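Local coordinates for DUF3013 family protein (Enterococcus faecalis, PDB 3NAT), which is of unknown function and belongs to the DUF3013 family, with an alpha-beta half-sandwich fold, at residues E18-D23 with F107-K112. Sequence-based numbering, arbitrary orientation.
Sequences EKHLGD and FIHYLK
Leu21 reaches across to helix 101-125 with both methyls, and this is the buried part of the contact. CD1 meets Leu111 CD2 at 3.7 Å, the two leucines crossing at about a right angle, while CD2 of Leu21 lies against the aliphatic root of Lys112, 3.4 Å from its CB. The isobutyl group gets there because CG of Leu21 stands anti to its own carbonyl carbon (chi1 -53°) and CD1 continues the extended chain (chi2 171°) to Leu111, leaving CD2 to branch onto Lys112. Leu111 also touches Leu72 on strand 65-75, linking this buried end to the sheet.

One turn back along helix 101-125, Ile108 meets His20, the residue before Leu21: its CG2 packs 3.8 Å from His20 CB, and the same isoleucine touches Gln16 and Leu17 of helix 9-20. In this alpha-beta half-sandwich the contact therefore joins the end of helix 9-20, which gives up helical geometry at Leu21, to the long helix 101-125. No hydrogen bond links the two segments.

The partly exposed side is looser and made of histidines. His109 points its edge at the face of His20 in a T-shaped pair, centroids 4.8 Å apart and planes at 59°, its CE1 coming over the rim of the ring 3.8 Å from His20 ND1. CG of Lys19 lies over the opposite face, also toward the rim, so the imidazole has a neighbour on each face. Farther out, Lys112 NZ stays 6.0 Å from Asp23 OD2 and forms a long, weak ion pair with Asp116.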
ATOM      1  N   GLU A  18      12.813 -18.859  10.879  1.00106.78           N
ATOM      2  CA  GLU A  18      13.694 -19.572  11.787  1.00117.58           C
ATOM      3  C   GLU A  18      14.513 -20.587  11.018  1.00107.50           C
ATOM      4  O   GLU A  18      15.659 -20.879  11.360  1.00111.12           O
ATOM      5  CB  GLU A  18      12.888 -20.238  12.896  1.00134.82           C
ATOM      6  CG  GLU A  18      12.177 -19.223  13.776  1.00156.45           C
ATOM      7  CD  GLU A  18      11.258 -19.860  14.800  1.00171.85           C
ATOM      8  OE1 GLU A  18      10.707 -19.118  15.645  1.00174.72           O
ATOM      9  OE2 GLU A  18      11.086 -21.099  14.760  1.00174.03           O
ATOM     10  N   LYS A  19      13.926 -21.100   9.951  1.00 96.10           N
ATOM     11  CA  LYS A  19      14.585 -22.126   9.164  1.00 91.26           C
ATOM     12  C   LYS A  19      15.715 -21.564   8.305  1.00 89.41           C
ATOM     13  O   LYS A  19      16.761 -22.187   8.171  1.00 88.62           O
ATOM     14  CB  LYS A  19      13.569 -22.864   8.293  1.00 85.91           C
ATOM     15  CG  LYS A  19      14.185 -23.946   7.422  1.00 94.30           C
ATOM     16  CD  LYS A  19      13.121 -24.691   6.626  1.00106.83           C
ATOM     17  CE  LYS A  19      13.711 -25.848   5.838  1.00113.89           C
ATOM     18  NZ  LYS A  19      12.678 -26.466   4.967  1.00121.38           N
ATOM     19  N   HIS A  20      15.508 -20.388   7.723  1.00 85.74           N
ATOM     20  CA  HIS A  20      16.474 -19.844   6.769  1.00 89.67           C
ATOM     21  C   HIS A  20      17.236 -18.614   7.278  1.00 92.94           C
ATOM     22  O   HIS A  20      18.272 -18.255   6.724  1.00 94.35           O
ATOM     23  CB  HIS A  20      15.799 -19.550   5.418  1.00 86.73           C
ATOM     24  CG  HIS A  20      15.152 -20.749   4.793  1.00104.17           C
ATOM     25  ND1 HIS A  20      15.865 -21.702   4.098  1.00107.31           N
ATOM     26  CD2 HIS A  20      13.860 -21.157   4.772  1.00113.94           C
ATOM     27  CE1 HIS A  20      15.041 -22.643   3.672  1.00107.98           C
ATOM     28  NE2 HIS A  20      13.818 -22.337   4.067  1.00111.98           N
ATOM     29  N   LEU A  21      16.730 -17.984   8.335  1.00 88.98           N
ATOM     30  CA  LEU A  21      17.351 -16.782   8.877  1.00 86.51           C
ATOM     31  C   LEU A  21      17.520 -16.852  10.387  1.00104.14           C
ATOM     32  O   LEU A  21      17.244 -15.880  11.093  1.00109.21           O
ATOM     33  CB  LEU A  21      16.509 -15.555   8.534  1.00 87.11           C
ATOM     34  CG  LEU A  21      16.124 -15.301   7.076  1.00 92.94           C
ATOM     35  CD1 LEU A  21      15.118 -14.181   7.012  1.00 97.56           C
ATOM     36  CD2 LEU A  21      17.331 -14.959   6.225  1.00 91.47           C
ATOM     37  N   GLY A  22      17.967 -17.996  10.891  1.00108.05           N
ATOM     38  CA  GLY A  22      18.170 -18.139  12.320  1.00112.49           C
ATOM     39  C   GLY A  22      19.340 -17.295  12.785  1.00112.55           C
ATOM     40  O   GLY A  22      19.339 -16.764  13.898  1.00111.46           O
ATOM     41  N   ASP A  23      20.335 -17.171  11.913  1.00117.36           N
ATOM     42  CA  ASP A  23      21.554 -16.429  12.207  1.00127.57           C
ATOM     43  C   ASP A  23      21.300 -14.939  12.323  1.00119.42           C
ATOM     44  O   ASP A  23      22.181 -14.185  12.728  1.00122.07           O
ATOM     45  CB  ASP A  23      22.594 -16.671  11.116  1.00146.24           C
ATOM     46  CG  ASP A  23      22.951 -18.133  10.970  1.00165.73           C
ATOM     47  OD1 ASP A  23      22.753 -18.900  11.941  1.00168.74           O
ATOM     48  OD2 ASP A  23      23.431 -18.513   9.882  1.00173.38           O
ATOM     49  N   PHE A 107      10.441 -14.080  -0.922  1.00 74.98           N
ATOM     50  CA  PHE A 107      10.646 -13.066   0.084  1.00 72.85           C
ATOM     51  C   PHE A 107      11.723 -13.519   1.062  1.00 76.87           C
ATOM     52  O   PHE A 107      12.714 -12.826   1.279  1.00 78.72           O
ATOM     53  CB  PHE A 107       9.338 -12.815   0.805  1.00 64.13           C
ATOM     54  CG  PHE A 107       9.471 -11.941   1.999  1.00 70.51           C
ATOM     55  CD1 PHE A 107       9.420 -10.559   1.871  1.00 71.68           C
ATOM     56  CD2 PHE A 107       9.627 -12.495   3.260  1.00 70.64           C
ATOM     57  CE1 PHE A 107       9.523  -9.740   2.986  1.00 72.95           C
ATOM     58  CE2 PHE A 107       9.738 -11.682   4.385  1.00 70.89           C
ATOM     59  CZ  PHE A 107       9.683 -10.302   4.247  1.00 74.61           C
ATOM     60  N   ILE A 108      11.529 -14.695   1.640  1.00 75.14           N
ATOM     61  CA  ILE A 108      12.500 -15.252   2.566  1.00 71.62           C
ATOM     62  C   ILE A 108      13.908 -15.257   1.989  1.00 75.54           C
ATOM     63  O   ILE A 108      14.857 -14.851   2.644  1.00 86.79           O
ATOM     64  CB  ILE A 108      12.130 -16.682   2.960  1.00 76.33           C
ATOM     65  CG1 ILE A 108      10.812 -16.686   3.734  1.00 80.03           C
ATOM     66  CG2 ILE A 108      13.233 -17.302   3.798  1.00 84.29           C
ATOM     67  CD1 ILE A 108      10.847 -15.834   4.992  1.00 81.85           C
ATOM     68  N   HIS A 109      14.045 -15.707   0.755  1.00 75.56           N
ATOM     69  CA  HIS A 109      15.372 -15.890   0.185  1.00 69.70           C
ATOM     70  C   HIS A 109      15.997 -14.607  -0.290  1.00 74.01           C
ATOM     71  O   HIS A 109      17.220 -14.471  -0.277  1.00 79.64           O
ATOM     72  CB  HIS A 109      15.336 -16.940  -0.919  1.00 75.91           C
ATOM     73  CG  HIS A 109      14.989 -18.302  -0.409  1.00 90.47           C
ATOM     74  ND1 HIS A 109      15.912 -19.123   0.201  1.00 94.93           N
ATOM     75  CD2 HIS A 109      13.805 -18.957  -0.360  1.00 94.44           C
ATOM     76  CE1 HIS A 109      15.316 -20.241   0.583  1.00103.21           C
ATOM     77  NE2 HIS A 109      14.039 -20.164   0.256  1.00105.96           N
ATOM     78  N   TYR A 110      15.167 -13.657  -0.700  1.00 70.44           N
ATOM     79  CA  TYR A 110      15.693 -12.362  -1.075  1.00 66.26           C
ATOM     80  C   TYR A 110      16.079 -11.600   0.188  1.00 76.89           C
ATOM     81  O   TYR A 110      17.162 -11.030   0.289  1.00 78.71           O
ATOM     82  CB  TYR A 110      14.682 -11.575  -1.886  1.00 61.27           C
ATOM     83  CG  TYR A 110      15.227 -10.231  -2.283  1.00 70.59           C
ATOM     84  CD1 TYR A 110      16.517 -10.121  -2.785  1.00 69.56           C
ATOM     85  CD2 TYR A 110      14.467  -9.076  -2.159  1.00 69.38           C
ATOM     86  CE1 TYR A 110      17.037  -8.916  -3.153  1.00 67.53           C
ATOM     87  CE2 TYR A 110      14.988  -7.846  -2.535  1.00 73.90           C
ATOM     88  CZ  TYR A 110      16.278  -7.782  -3.026  1.00 71.89           C
ATOM     89  OH  TYR A 110      16.839  -6.589  -3.401  1.00 72.62           O
ATOM     90  N   LEU A 111      15.187 -11.610   1.165  1.00 75.83           N
ATOM     91  CA  LEU A 111      15.479 -11.013   2.450  1.00 70.96           C
ATOM     92  C   LEU A 111      16.839 -11.457   2.981  1.00 73.16           C
ATOM     93  O   LEU A 111      17.569 -10.681   3.579  1.00 77.25           O
ATOM     94  CB  LEU A 111      14.400 -11.389   3.452  1.00 63.39           C
ATOM     95  CG  LEU A 111      14.601 -10.775   4.837  1.00 59.28           C
ATOM     96  CD1 LEU A 111      14.737  -9.248   4.749  1.00 56.18           C
ATOM     97  CD2 LEU A 111      13.449 -11.164   5.740  1.00 51.21           C
ATOM     98  N   LYS A 112      17.183 -12.715   2.776  1.00 74.17           N
ATOM     99  CA  LYS A 112      18.475 -13.175   3.252  1.00 72.03           C
ATOM    100  C   LYS A 112      19.574 -12.439   2.500  1.00 73.67           C
ATOM    101  O   LYS A 112      20.496 -11.919   3.110  1.00 75.79           O
ATOM    102  CB  LYS A 112      18.629 -14.686   3.115  1.00 66.20           C
ATOM    103  CG  LYS A 112      20.008 -15.167   3.514  1.00 84.33           C
ATOM    104  CD  LYS A 112      20.142 -16.679   3.481  1.00 97.87           C
ATOM    105  CE  LYS A 112      21.610 -17.074   3.424  1.00115.16           C
ATOM    106  NZ  LYS A 112      22.431 -16.339   4.434  1.00127.15           N
TER